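Local structure of dehydrogenase (Chromobacterium violaceum, 3Q2I) at residues A17-G22 and D77-T82; L41-D46 and R62-L67; F100-E105 and K127-V132. The protein binds NAD(H) and a UDP-linked N-acetylglucosaminuronic acid, and probably oxidises this sugar nucleotide on the route to 2,3-diacetamido-2,3-dideoxy-D-mannuronic acid. All coordinates share one frame; numbering follows the deposited sequence.

Contact 1: residues A17-G22 and D77-T82; sequences ALVGCG and DIVILT. With NAI (1,4-dihydronicotinamide adenine dinucleotide), chain B.
Leu18 lies across Ile80 and Thr82 on one face of two parallel strands. Leu18 CB lies 4.1 Å from Ile80 CB. With CG anti to the backbone N (chi1 173°), the chain runs on toward Thr82, and the two branches then part: Leu18 CD1 rests 4.0 Å from Ile80 CG2, while Leu18 CD2 comes to 3.4 Å from Thr82 OG1. Thr82 OG1 is 2.7 Å from Gly20 O and has Val19 O within range as well, one proton facing two carbonyls. On the opposite face Val19 splits its work. Val19 CG1 presses tightly on Leu81 CD2 at 3.4 Å, and Val19 CG2 touches the adenine at NAI C2A, also 3.4 Å away. Four backbone bonds tie residues 17-19 to 78-82. Past the strand, Gly20 and Gly22 pass close to the adenosine ribose and its O5B, consistent with the glycine-rich turn of a Rossmann dinucleotide fold. Helix 25-34 covers the Leu18 and Ile80 face through His28 and Phe29, and Tyr308 of helix 304-315 also reaches Ile80. Strand 14-19 has 39-45 on its other flank, and strand 78-81 has 101-104 on its own.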
loop_
_atom_site.group_PDB
_atom_site.type_symbol
_atom_site.label_atom_id
_atom_site.label_comp_id
_atom_site.label_asym_id
_atom_site.label_seq_id
_atom_site.Cartn_x
_atom_site.Cartn_y
_atom_site.Cartn_z
ATOM N N ALA A 17 3.681 21.815 -45.066
ATOM C CA ALA A 17 2.997 22.955 -44.470
ATOM C C ALA A 17 3.483 23.008 -43.016
ATOM O O ALA A 17 3.954 21.974 -42.467
ATOM C CB ALA A 17 1.491 22.785 -44.502
ATOM N N LEU A 18 3.484 24.204 -42.432
ATOM C CA LEU A 18 3.960 24.307 -41.057
ATOM C C LEU A 18 3.024 25.116 -40.165
ATOM O O LEU A 18 2.494 26.153 -40.559
ATOM C CB LEU A 18 5.380 24.867 -40.995
ATOM C CG LEU A 18 6.064 25.228 -39.660
ATOM C CD1 LEU A 18 7.528 24.976 -39.678
ATOM C CD2 LEU A 18 5.708 26.601 -39.089
ATOM N N VAL A 19 2.788 24.648 -38.941
ATOM C CA VAL A 19 1.952 25.409 -38.017
ATOM C C VAL A 19 2.729 25.731 -36.745
ATOM O O VAL A 19 3.403 24.852 -36.180
ATOM C CB VAL A 19 0.599 24.689 -37.708
ATOM C CG1 VAL A 19 0.819 23.282 -37.210
ATOM C CG2 VAL A 19 -0.273 25.498 -36.786
ATOM N N GLY A 20 2.699 27.005 -36.378
ATOM C CA GLY A 20 3.503 27.506 -35.253
ATOM C C GLY A 20 4.812 28.175 -35.619
ATOM O O GLY A 20 5.882 27.581 -35.664
ATOM N N CYS A 21 4.697 29.467 -35.929
ATOM C CA CYS A 21 5.807 30.137 -36.554
ATOM C C CYS A 21 6.608 30.832 -35.444
ATOM O O CYS A 21 6.678 32.073 -35.392
ATOM C CB CYS A 21 5.244 31.229 -37.477
ATOM S SG CYS A 21 4.513 30.518 -38.979
ATOM N N GLY A 22 7.145 30.045 -34.516
ATOM C CA GLY A 22 8.001 30.595 -33.453
ATOM C C GLY A 22 9.479 30.293 -33.571
ATOM O O GLY A 22 10.053 30.208 -34.671
ATOM N N ASP A 77 2.165 17.416 -48.512
ATOM C CA ASP A 77 2.302 15.989 -48.209
ATOM C C ASP A 77 2.377 15.813 -46.672
ATOM O O ASP A 77 1.799 14.875 -46.130
ATOM C CB ASP A 77 3.589 15.462 -48.836
ATOM C CG ASP A 77 3.544 15.496 -50.363
ATOM O OD1 ASP A 77 2.587 14.925 -50.900
ATOM O OD2 ASP A 77 4.402 16.149 -50.974
ATOM N N ILE A 78 3.148 16.681 -46.036
ATOM C CA ILE A 78 3.423 16.628 -44.585
ATOM C C ILE A 78 3.096 17.961 -43.911
ATOM O O ILE A 78 3.381 19.032 -44.453
ATOM C CB ILE A 78 4.900 16.366 -44.380
ATOM C CG1 ILE A 78 5.174 14.972 -44.929
ATOM C CG2 ILE A 78 5.307 16.607 -42.863
ATOM C CD1 ILE A 78 6.623 14.592 -45.020
ATOM N N VAL A 79 2.499 17.909 -42.720
ATOM C CA VAL A 79 2.158 19.099 -41.938
ATOM C C VAL A 79 3.082 19.052 -40.730
ATOM O O VAL A 79 3.162 18.013 -40.058
ATOM C CB VAL A 79 0.693 19.143 -41.452
ATOM C CG1 VAL A 79 0.435 20.394 -40.582
ATOM C CG2 VAL A 79 -0.272 19.231 -42.650
ATOM N N ILE A 80 3.829 20.122 -40.505
ATOM C CA ILE A 80 4.888 20.152 -39.493
ATOM C C ILE A 80 4.293 20.890 -38.291
ATOM O O ILE A 80 3.668 21.956 -38.442
ATOM C CB ILE A 80 6.072 20.989 -39.980
ATOM C CG1 ILE A 80 6.675 20.380 -41.265
ATOM C CG2 ILE A 80 7.111 21.103 -38.905
ATOM C CD1 ILE A 80 7.297 21.452 -42.193
ATOM N N LEU A 81 4.428 20.307 -37.088
ATOM C CA LEU A 81 3.851 20.931 -35.889
ATOM C C LEU A 81 4.962 21.532 -35.016
ATOM O O LEU A 81 5.754 20.800 -34.402
ATOM C CB LEU A 81 3.123 19.848 -35.051
ATOM C CG LEU A 81 2.084 19.074 -35.843
ATOM C CD1 LEU A 81 1.328 18.108 -34.865
ATOM C CD2 LEU A 81 1.113 20.005 -36.505
ATOM N N THR A 82 5.072 22.861 -35.013
ATOM C CA THR A 82 6.086 23.567 -34.244
ATOM C C THR A 82 5.378 24.552 -33.274
ATOM O O THR A 82 5.886 25.632 -32.933
ATOM C CB THR A 82 7.112 24.293 -35.169
ATOM O OG1 THR A 82 6.375 24.995 -36.172
ATOM C CG2 THR A 82 8.109 23.352 -35.805
HETATM P PA NAI B . 7.377 29.378 -29.463
HETATM O O1A NAI B . 6.559 29.887 -28.347
HETATM O O2A NAI B . 8.647 30.210 -29.943
HETATM O O5B NAI B . 6.539 29.100 -30.773
HETATM C C5B NAI B . 5.173 29.278 -30.526
HETATM C C4B NAI B . 4.461 29.391 -31.867
HETATM O O4B NAI B . 3.230 28.652 -31.955
HETATM C C3B NAI B . 4.099 30.865 -31.678
HETATM O O3B NAI B . 4.492 31.634 -32.825
HETATM C C2B NAI B . 2.607 30.860 -31.305
HETATM O O2B NAI B . 1.900 32.036 -31.680
HETATM C C1B NAI B . 2.181 29.637 -32.151
HETATM N N9A NAI B . 0.888 29.103 -31.793
HETATM C C8A NAI B . 0.417 28.870 -30.523
HETATM N N7A NAI B . -0.760 28.317 -30.612
HETATM C C5A NAI B . -1.078 28.068 -31.927
HETATM C C6A NAI B . -2.183 27.526 -32.615
HETATM N N6A NAI B . -3.284 27.022 -31.955
HETATM N N1A NAI B . -2.152 27.496 -33.958
HETATM C C2A NAI B . -1.111 27.986 -34.601
HETATM N N3A NAI B . -0.035 28.517 -34.025
HETATM C C4A NAI B . -0.016 28.590 -32.678
HETATM O O3 NAI B . 7.902 27.931 -29.055
HETATM P PN NAI B . 9.077 27.119 -29.647
HETATM O O1N NAI B . 10.306 27.240 -28.791
HETATM O O2N NAI B . 9.302 27.305 -31.168
HETATM O O5D NAI B . 8.766 25.561 -29.291
HETATM C C5D NAI B . 7.884 25.042 -30.259
HETATM C C4D NAI B . 7.808 23.520 -30.177
HETATM O O4D NAI B . 9.108 23.065 -30.587
HETATM C C3D NAI B . 7.665 22.953 -28.736
HETATM O O3D NAI B . 6.942 21.726 -28.862
HETATM C C2D NAI B . 9.106 22.622 -28.331
HETATM O O2D NAI B . 9.178 21.514 -27.436
HETATM C C1D NAI B . 9.777 22.212 -29.675
HETATM N N1N NAI B . 11.207 22.422 -29.685
HETATM C C2N NAI B . 12.000 21.446 -30.073
HETATM C C3N NAI B . 13.395 21.557 -30.035
HETATM C C7N NAI B . 14.273 20.462 -30.506
HETATM O O7N NAI B . 15.419 20.270 -30.143
HETATM N N7N NAI B . 13.804 19.563 -31.421
HETATM C C4N NAI B . 13.928 22.731 -29.467
HETATM C C5N NAI B . 13.056 23.766 -29.174
HETATM C C6N NAI B . 11.699 23.598 -29.275
#

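Contact 2: residues L41-D46 and R62-L67; sequences LIDVCD and RGHASL. With NAI (1,4-dihydronicotinamide adenine dinucleotide), chain B.
His64 reaches back across the strand pair to Asp43, His64 NE2 donating to Asp43 OD1 at 2.8 Å in a nearly straight bond (167°). The acceptor lies close to the imidazole plane, but the carboxylate is met on its anti side and from out of its own plane. The ring and carboxylate planes stand 45° apart. His64 CD2, at the ring edge, comes to 3.4 Å from Val44 O. Asp43 OD2 is hydrogen-bonded to the hydroxyl of Thr74, which together with His64 limits the rotation of the carboxylate. Arg62 runs alongside Asp43, pointing the same way. Its guanidinium is almost parallel to the carboxylate, yet no salt bridge forms: Arg62 CD makes the contact with Asp43 OD1 at 3.5 Å, and Arg62 NE stays 4.8 Å from that oxygen.

These residues belong to a beta-alpha-beta unit of the Rossmann domain, in which helix 49-59 carries the chain from strand 39-45 over to the parallel strand 62-64. An acidic residue just after the second strand is the classic ribose-binding feature of NAD-dependent Rossmann enzymes, and here it is Asp46. Its carboxylate takes both adenosine ribose hydroxyls, Asp46 OD1 accepting from NAI O2B at 2.7 Å and Asp46 OD2 from NAI O3B at 2.5 Å. The backbone amides of Asp48 and Cys21 hold the same two oxygens, OD1 and OD2 in turn, which helps to fix the carboxylate's rotation. Asp46 N is bonded to His64 O, joining this first-shell residue to strand 62-64.

Cys45 places its sulfur anti to the backbone N (chi1 173°), which lays Cys45 SG over the turn leading into helix 67-73, 3.5 Å from Leu67 N. Ser66 is the N-cap right before that helix, its OG accepting from the backbone N of Asp69, and Met70 within the helix packs on Asp43, Cys45 and His64.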
loop_
_atom_site.group_PDB
_atom_site.type_symbol
_atom_site.label_atom_id
_atom_site.label_comp_id
_atom_site.label_asym_id
_atom_site.label_seq_id
_atom_site.Cartn_x
_atom_site.Cartn_y
_atom_site.Cartn_z
ATOM N N LEU A 41 8.211 24.522 -48.917
ATOM C CA LEU A 41 7.255 24.917 -47.895
ATOM C C LEU A 41 6.209 25.817 -48.539
ATOM O O LEU A 41 6.520 26.941 -48.940
ATOM C CB LEU A 41 7.994 25.633 -46.754
ATOM C CG LEU A 41 7.111 26.137 -45.614
ATOM C CD1 LEU A 41 6.546 24.966 -44.802
ATOM C CD2 LEU A 41 8.077 26.938 -44.745
ATOM N N ILE A 42 4.971 25.352 -48.619
ATOM C CA ILE A 42 3.936 26.030 -49.380
ATOM C C ILE A 42 2.877 26.733 -48.543
ATOM O O ILE A 42 2.100 27.532 -49.067
ATOM C CB ILE A 42 3.256 25.071 -50.398
ATOM C CG1 ILE A 42 2.804 23.789 -49.680
ATOM C CG2 ILE A 42 4.266 24.622 -51.453
ATOM C CD1 ILE A 42 1.666 23.043 -50.377
ATOM N N ASP A 43 2.808 26.441 -47.234
ATOM C CA ASP A 43 1.766 27.031 -46.422
ATOM C C ASP A 43 2.273 27.115 -44.973
ATOM O O ASP A 43 2.964 26.194 -44.536
ATOM C CB ASP A 43 0.532 26.131 -46.443
ATOM C CG ASP A 43 -0.150 26.130 -47.789
ATOM O OD1 ASP A 43 -0.921 27.091 -48.040
ATOM O OD2 ASP A 43 0.101 25.186 -48.566
ATOM N N VAL A 44 2.003 28.234 -44.310
ATOM C CA VAL A 44 2.419 28.429 -42.913
ATOM C C VAL A 44 1.225 28.949 -42.139
ATOM O O VAL A 44 0.299 29.576 -42.681
ATOM C CB VAL A 44 3.652 29.337 -42.719
ATOM C CG1 VAL A 44 4.901 28.688 -43.227
ATOM C CG2 VAL A 44 3.425 30.752 -43.337
ATOM N N CYS A 45 1.199 28.648 -40.829
ATOM C CA CYS A 45 0.049 28.990 -40.019
ATOM C C CYS A 45 0.531 29.467 -38.644
ATOM O O CYS A 45 1.419 28.844 -38.050
ATOM C CB CYS A 45 -0.842 27.760 -39.810
ATOM S SG CYS A 45 -2.180 28.051 -38.646
ATOM N N ASP A 46 -0.039 30.578 -38.181
ATOM C CA ASP A 46 0.162 31.067 -36.812
ATOM C C ASP A 46 -1.010 31.910 -36.343
ATOM O O ASP A 46 -1.603 32.678 -37.134
ATOM C CB ASP A 46 1.520 31.765 -36.634
ATOM C CG ASP A 46 1.987 31.776 -35.179
ATOM O OD1 ASP A 46 1.200 32.248 -34.328
ATOM O OD2 ASP A 46 3.104 31.301 -34.901
ATOM N N ARG A 62 2.197 30.605 -48.537
ATOM C CA ARG A 62 0.945 31.239 -48.157
ATOM C C ARG A 62 0.721 31.163 -46.656
ATOM O O ARG A 62 1.067 30.141 -46.039
ATOM C CB ARG A 62 -0.272 30.584 -48.792
ATOM C CG ARG A 62 -0.209 30.412 -50.308
ATOM C CD ARG A 62 -1.220 29.357 -50.740
ATOM N NE ARG A 62 -1.733 29.614 -52.079
ATOM C CZ ARG A 62 -1.537 28.817 -53.126
ATOM N NH1 ARG A 62 -0.830 27.700 -52.982
ATOM N NH2 ARG A 62 -2.051 29.149 -54.307
ATOM N N GLY A 63 0.027 32.174 -46.136
ATOM C CA GLY A 63 -0.233 32.297 -44.689
ATOM C C GLY A 63 -1.649 31.934 -44.298
ATOM O O GLY A 63 -2.599 32.176 -45.043
ATOM N N HIS A 64 -1.842 31.386 -43.093
ATOM C CA HIS A 64 -3.192 31.108 -42.621
ATOM C C HIS A 64 -3.298 31.406 -41.135
ATOM O O HIS A 64 -2.331 31.181 -40.412
ATOM C CB HIS A 64 -3.473 29.617 -42.813
ATOM C CG HIS A 64 -3.298 29.144 -44.221
ATOM N ND1 HIS A 64 -4.363 29.006 -45.087
ATOM C CD2 HIS A 64 -2.198 28.757 -44.908
ATOM C CE1 HIS A 64 -3.922 28.563 -46.251
ATOM N NE2 HIS A 64 -2.614 28.397 -46.167
ATOM N N ALA A 65 -4.484 31.808 -40.694
ATOM C CA ALA A 65 -4.716 32.231 -39.322
ATOM C C ALA A 65 -5.204 31.110 -38.397
ATOM O O ALA A 65 -5.239 31.305 -37.182
ATOM C CB ALA A 65 -5.703 33.382 -39.279
ATOM N N SER A 66 -5.664 30.000 -38.967
ATOM C CA SER A 66 -5.992 28.831 -38.163
ATOM C C SER A 66 -5.512 27.559 -38.851
ATOM O O SER A 66 -5.440 27.480 -40.077
ATOM C CB SER A 66 -7.481 28.783 -37.849
ATOM O OG SER A 66 -8.198 28.228 -38.928
ATOM N N LEU A 67 -5.221 26.520 -38.071
ATOM C CA LEU A 67 -4.840 25.239 -38.624
ATOM C C LEU A 67 -5.972 24.642 -39.453
ATOM O O LEU A 67 -5.736 24.073 -40.519
ATOM C CB LEU A 67 -4.406 24.275 -37.485
ATOM C CG LEU A 67 -4.192 22.861 -38.003
ATOM C CD1 LEU A 67 -3.041 22.763 -38.946
ATOM C CD2 LEU A 67 -3.886 21.964 -36.787
HETATM P PA NAI B . 7.377 29.378 -29.463
HETATM O O1A NAI B . 6.559 29.887 -28.347
HETATM O O2A NAI B . 8.647 30.210 -29.943
HETATM O O5B NAI B . 6.539 29.100 -30.773
HETATM C C5B NAI B . 5.173 29.278 -30.526
HETATM C C4B NAI B . 4.461 29.391 -31.867
HETATM O O4B NAI B . 3.230 28.652 -31.955
HETATM C C3B NAI B . 4.099 30.865 -31.678
HETATM O O3B NAI B . 4.492 31.634 -32.825
HETATM C C2B NAI B . 2.607 30.860 -31.305
HETATM O O2B NAI B . 1.900 32.036 -31.680
HETATM C C1B NAI B . 2.181 29.637 -32.151
HETATM N N9A NAI B . 0.888 29.103 -31.793
HETATM C C8A NAI B . 0.417 28.870 -30.523
HETATM N N7A NAI B . -0.760 28.317 -30.612
HETATM C C5A NAI B . -1.078 28.068 -31.927
HETATM C C6A NAI B . -2.183 27.526 -32.615
HETATM N N6A NAI B . -3.284 27.022 -31.955
HETATM N N1A NAI B . -2.152 27.496 -33.958
HETATM C C2A NAI B . -1.111 27.986 -34.601
HETATM N N3A NAI B . -0.035 28.517 -34.025
HETATM C C4A NAI B . -0.016 28.590 -32.678
HETATM O O3 NAI B . 7.902 27.931 -29.055
HETATM P PN NAI B . 9.077 27.119 -29.647
HETATM O O1N NAI B . 10.306 27.240 -28.791
HETATM O O2N NAI B . 9.302 27.305 -31.168
HETATM O O5D NAI B . 8.766 25.561 -29.291
HETATM C C5D NAI B . 7.884 25.042 -30.259
HETATM C C4D NAI B . 7.808 23.520 -30.177
HETATM O O4D NAI B . 9.108 23.065 -30.587
HETATM C C3D NAI B . 7.665 22.953 -28.736
HETATM O O3D NAI B . 6.942 21.726 -28.862
HETATM C C2D NAI B . 9.106 22.622 -28.331
HETATM O O2D NAI B . 9.178 21.514 -27.436
HETATM C C1D NAI B . 9.777 22.212 -29.675
HETATM N N1N NAI B . 11.207 22.422 -29.685
HETATM C C2N NAI B . 12.000 21.446 -30.073
HETATM C C3N NAI B . 13.395 21.557 -30.035
HETATM C C7N NAI B . 14.273 20.462 -30.506
HETATM O O7N NAI B . 15.419 20.270 -30.143
HETATM N N7N NAI B . 13.804 19.563 -31.421
HETATM C C4N NAI B . 13.928 22.731 -29.467
HETATM C C5N NAI B . 13.056 23.766 -29.174
HETATM C C6N NAI B . 11.699 23.598 -29.275
#

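Contact 3: residues F100-E105 and K127-V132; sequences FHVMTE and KHLFVV. With NAI (1,4-dihydronicotinamide adenine dinucleotide), chain B.
Val132 packs against the side chain of Glu105, which bends at chi2 (-66°) and so brings its carboxylate back toward Val132, with Val132 CB 3.7 Å from Glu105 OE2. Glu105 OE2 accepts an N-H from the carboxamide nitrogen NAI N7N at 2.8 Å, almost straight (170°). Glu105 OE1 is hydrogen-bonded to NE2 of both His28 and His304, so both carboxylate oxygens are held beside the nicotinamide. One step back, Val132 CG2 meets Met103 CG at 3.7 Å, and Val132 N is bonded to Thr104 O. On the other face of the strands Val102 CG1 lies beside Leu129 CD1, 3.6 Å away, and the methyl groups of Thr104 and Val131 run side by side. At the end away from the cofactor, His101 ND1 is an acceptor: His128 N comes in the ring plane at 2.9 Å, while Lys127 CD sits over one face in a CH-pi contact. A water donates to Phe100 O and His128 O. Helix 112-125 makes the crossover of this beta-alpha-beta unit. Helix 88-97 packs on the Val102 and Leu129 face, helix 304-315 on the Met103 and Phe130 face. Strand 78-81 flanks 101-104 on the side away from 129-131, the sheet's last strand within this chain.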
loop_
_atom_site.group_PDB
_atom_site.type_symbol
_atom_site.label_atom_id
_atom_site.label_comp_id
_atom_site.label_asym_id
_atom_site.label_seq_id
_atom_site.Cartn_x
_atom_site.Cartn_y
_atom_site.Cartn_z
ATOM N N PHE A 100 -3.346 13.881 -43.913
ATOM C CA PHE A 100 -1.941 14.298 -44.025
ATOM C C PHE A 100 -0.996 13.469 -43.164
ATOM O O PHE A 100 -1.351 13.096 -42.025
ATOM C CB PHE A 100 -1.770 15.765 -43.623
ATOM C CG PHE A 100 -2.563 16.739 -44.469
ATOM C CD1 PHE A 100 -1.985 17.304 -45.607
ATOM C CD2 PHE A 100 -3.872 17.059 -44.145
ATOM C CE1 PHE A 100 -2.717 18.183 -46.386
ATOM C CE2 PHE A 100 -4.619 17.931 -44.946
ATOM C CZ PHE A 100 -4.031 18.482 -46.062
ATOM N N HIS A 101 0.179 13.160 -43.687
ATOM C CA HIS A 101 1.347 12.841 -42.863
ATOM C C HIS A 101 1.708 14.010 -41.965
ATOM O O HIS A 101 1.494 15.190 -42.308
ATOM C CB HIS A 101 2.552 12.531 -43.767
ATOM C CG HIS A 101 2.258 11.535 -44.840
ATOM N ND1 HIS A 101 2.027 10.200 -44.582
ATOM C CD2 HIS A 101 2.153 11.681 -46.187
ATOM C CE1 HIS A 101 1.861 9.551 -45.722
ATOM N NE2 HIS A 101 1.905 10.433 -46.707
ATOM N N VAL A 102 2.179 13.671 -40.762
ATOM C CA VAL A 102 2.453 14.683 -39.741
ATOM C C VAL A 102 3.899 14.547 -39.310
ATOM O O VAL A 102 4.430 13.433 -39.131
ATOM C CB VAL A 102 1.521 14.456 -38.527
ATOM C CG1 VAL A 102 2.002 15.335 -37.322
ATOM C CG2 VAL A 102 0.087 14.753 -38.875
ATOM N N MET A 103 4.581 15.670 -39.111
ATOM C CA MET A 103 5.886 15.645 -38.474
ATOM C C MET A 103 5.722 16.502 -37.225
ATOM O O MET A 103 5.457 17.691 -37.350
ATOM C CB MET A 103 6.966 16.349 -39.328
ATOM C CG MET A 103 8.306 16.451 -38.601
ATOM S SD MET A 103 9.458 17.632 -39.385
ATOM C CE MET A 103 8.981 17.146 -41.024
ATOM N N THR A 104 5.818 15.922 -36.031
ATOM C CA THR A 104 5.603 16.740 -34.831
ATOM C C THR A 104 6.952 17.024 -34.192
ATOM O O THR A 104 7.840 16.166 -34.148
ATOM C CB THR A 104 4.658 16.037 -33.792
ATOM O OG1 THR A 104 4.553 16.917 -32.649
ATOM C CG2 THR A 104 5.298 14.696 -33.362
ATOM N N GLU A 105 7.149 18.264 -33.737
ATOM C CA GLU A 105 8.267 18.544 -32.861
ATOM C C GLU A 105 8.133 17.720 -31.554
ATOM O O GLU A 105 7.051 17.219 -31.257
ATOM C CB GLU A 105 8.382 20.024 -32.562
ATOM C CG GLU A 105 9.409 20.708 -33.493
ATOM C CD GLU A 105 10.827 20.258 -33.296
ATOM O OE1 GLU A 105 11.720 20.608 -34.123
ATOM O OE2 GLU A 105 11.142 19.477 -32.371
ATOM N N LYS A 127 -1.274 7.030 -42.493
ATOM C CA LYS A 127 -0.349 8.114 -42.802
ATOM C C LYS A 127 0.758 8.093 -41.776
ATOM O O LYS A 127 0.562 7.587 -40.658
ATOM C CB LYS A 127 -1.061 9.468 -42.729
ATOM C CG LYS A 127 -2.209 9.620 -43.731
ATOM C CD LYS A 127 -1.624 9.808 -45.128
ATOM C CE LYS A 127 -2.712 9.707 -46.175
ATOM N NZ LYS A 127 -2.099 10.263 -47.414
ATOM N N HIS A 128 1.914 8.603 -42.158
ATOM C CA HIS A 128 3.074 8.664 -41.261
ATOM C C HIS A 128 2.886 9.688 -40.159
ATOM O O HIS A 128 2.259 10.721 -40.355
ATOM C CB HIS A 128 4.350 9.015 -42.029
ATOM C CG HIS A 128 4.786 7.961 -42.992
ATOM N ND1 HIS A 128 5.429 6.806 -42.601
ATOM C CD2 HIS A 128 4.764 7.943 -44.347
ATOM C CE1 HIS A 128 5.744 6.100 -43.672
ATOM N NE2 HIS A 128 5.364 6.772 -44.742
ATOM N N LEU A 129 3.480 9.380 -39.015
ATOM C CA LEU A 129 3.687 10.365 -37.949
ATOM C C LEU A 129 5.192 10.304 -37.669
ATOM O O LEU A 129 5.731 9.305 -37.174
ATOM C CB LEU A 129 2.830 9.964 -36.730
ATOM C CG LEU A 129 3.127 10.784 -35.464
ATOM C CD1 LEU A 129 2.867 12.261 -35.662
ATOM C CD2 LEU A 129 2.234 10.237 -34.348
ATOM N N PHE A 130 5.916 11.368 -38.021
ATOM C CA PHE A 130 7.344 11.514 -37.712
ATOM C C PHE A 130 7.461 12.353 -36.451
ATOM O O PHE A 130 6.670 13.268 -36.284
ATOM C CB PHE A 130 8.004 12.358 -38.829
ATOM C CG PHE A 130 7.904 11.750 -40.218
ATOM C CD1 PHE A 130 8.940 10.895 -40.641
ATOM C CD2 PHE A 130 6.851 12.080 -41.070
ATOM C CE1 PHE A 130 8.925 10.345 -41.968
ATOM C CE2 PHE A 130 6.843 11.534 -42.413
ATOM C CZ PHE A 130 7.856 10.661 -42.792
ATOM N N VAL A 131 8.413 12.007 -35.582
ATOM C CA VAL A 131 8.667 12.800 -34.365
ATOM C C VAL A 131 10.095 13.242 -34.500
ATOM O O VAL A 131 11.001 12.440 -34.762
ATOM C CB VAL A 131 8.478 11.934 -33.092
ATOM C CG1 VAL A 131 8.789 12.807 -31.844
ATOM C CG2 VAL A 131 7.068 11.344 -33.046
ATOM N N VAL A 132 10.336 14.529 -34.270
ATOM C CA VAL A 132 11.663 15.100 -34.435
ATOM C C VAL A 132 12.576 14.775 -33.286
ATOM O O VAL A 132 12.409 15.342 -32.204
ATOM C CB VAL A 132 11.578 16.625 -34.629
ATOM C CG1 VAL A 132 12.977 17.170 -34.751
ATOM C CG2 VAL A 132 10.666 16.999 -35.779
HETATM P PA NAI B . 7.377 29.378 -29.463
HETATM O O1A NAI B . 6.559 29.887 -28.347
HETATM O O2A NAI B . 8.647 30.210 -29.943
HETATM O O5B NAI B . 6.539 29.100 -30.773
HETATM C C5B NAI B . 5.173 29.278 -30.526
HETATM C C4B NAI B . 4.461 29.391 -31.867
HETATM O O4B NAI B . 3.230 28.652 -31.955
HETATM C C3B NAI B . 4.099 30.865 -31.678
HETATM O O3B NAI B . 4.492 31.634 -32.825
HETATM C C2B NAI B . 2.607 30.860 -31.305
HETATM O O2B NAI B . 1.900 32.036 -31.680
HETATM C C1B NAI B . 2.181 29.637 -32.151
HETATM N N9A NAI B . 0.888 29.103 -31.793
HETATM C C8A NAI B . 0.417 28.870 -30.523
HETATM N N7A NAI B . -0.760 28.317 -30.612
HETATM C C5A NAI B . -1.078 28.068 -31.927
HETATM C C6A NAI B . -2.183 27.526 -32.615
HETATM N N6A NAI B . -3.284 27.022 -31.955
HETATM N N1A NAI B . -2.152 27.496 -33.958
HETATM C C2A NAI B . -1.111 27.986 -34.601
HETATM N N3A NAI B . -0.035 28.517 -34.025
HETATM C C4A NAI B . -0.016 28.590 -32.678
HETATM O O3 NAI B . 7.902 27.931 -29.055
HETATM P PN NAI B . 9.077 27.119 -29.647
HETATM O O1N NAI B . 10.306 27.240 -28.791
HETATM O O2N NAI B . 9.302 27.305 -31.168
HETATM O O5D NAI B . 8.766 25.561 -29.291
HETATM C C5D NAI B . 7.884 25.042 -30.259
HETATM C C4D NAI B . 7.808 23.520 -30.177
HETATM O O4D NAI B . 9.108 23.065 -30.587
HETATM C C3D NAI B . 7.665 22.953 -28.736
HETATM O O3D NAI B . 6.942 21.726 -28.862
HETATM C C2D NAI B . 9.106 22.622 -28.331
HETATM O O2D NAI B . 9.178 21.514 -27.436
HETATM C C1D NAI B . 9.777 22.212 -29.675
HETATM N N1N NAI B . 11.207 22.422 -29.685
HETATM C C2N NAI B . 12.000 21.446 -30.073
HETATM C C3N NAI B . 13.395 21.557 -30.035
HETATM C C7N NAI B . 14.273 20.462 -30.506
HETATM O O7N NAI B . 15.419 20.270 -30.143
HETATM N N7N NAI B . 13.804 19.563 -31.421
HETATM C C4N NAI B . 13.928 22.731 -29.467
HETATM C C5N NAI B . 13.056 23.766 -29.174
HETATM C C6N NAI B . 11.699 23.598 -29.275
HETATM O O HOH W 1 -0.662 11.373 -39.990
#

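All three contacts join neighbouring strands of one parallel Rossmann sheet, and each also touches the same NAI. Contact 1 is central and wholly buried; Val19 and the glycine turn meet the adenosine part. Contact 2 lies at one margin and is the most polar; it too is largely buried, although Arg62 and Ala65 are exposed. Contact 3, at the other margin, is again largely buried and meets the nicotinamide end. Contact 1 touches both others through the backbone, with Gly20 N 2.8 Å from Cys45 O on the side of contact 2 and Leu81 N 2.8 Å from Met103 O on that of contact 3. Contacts 2 and 3 do not touch; their centres are about 17 Å apart.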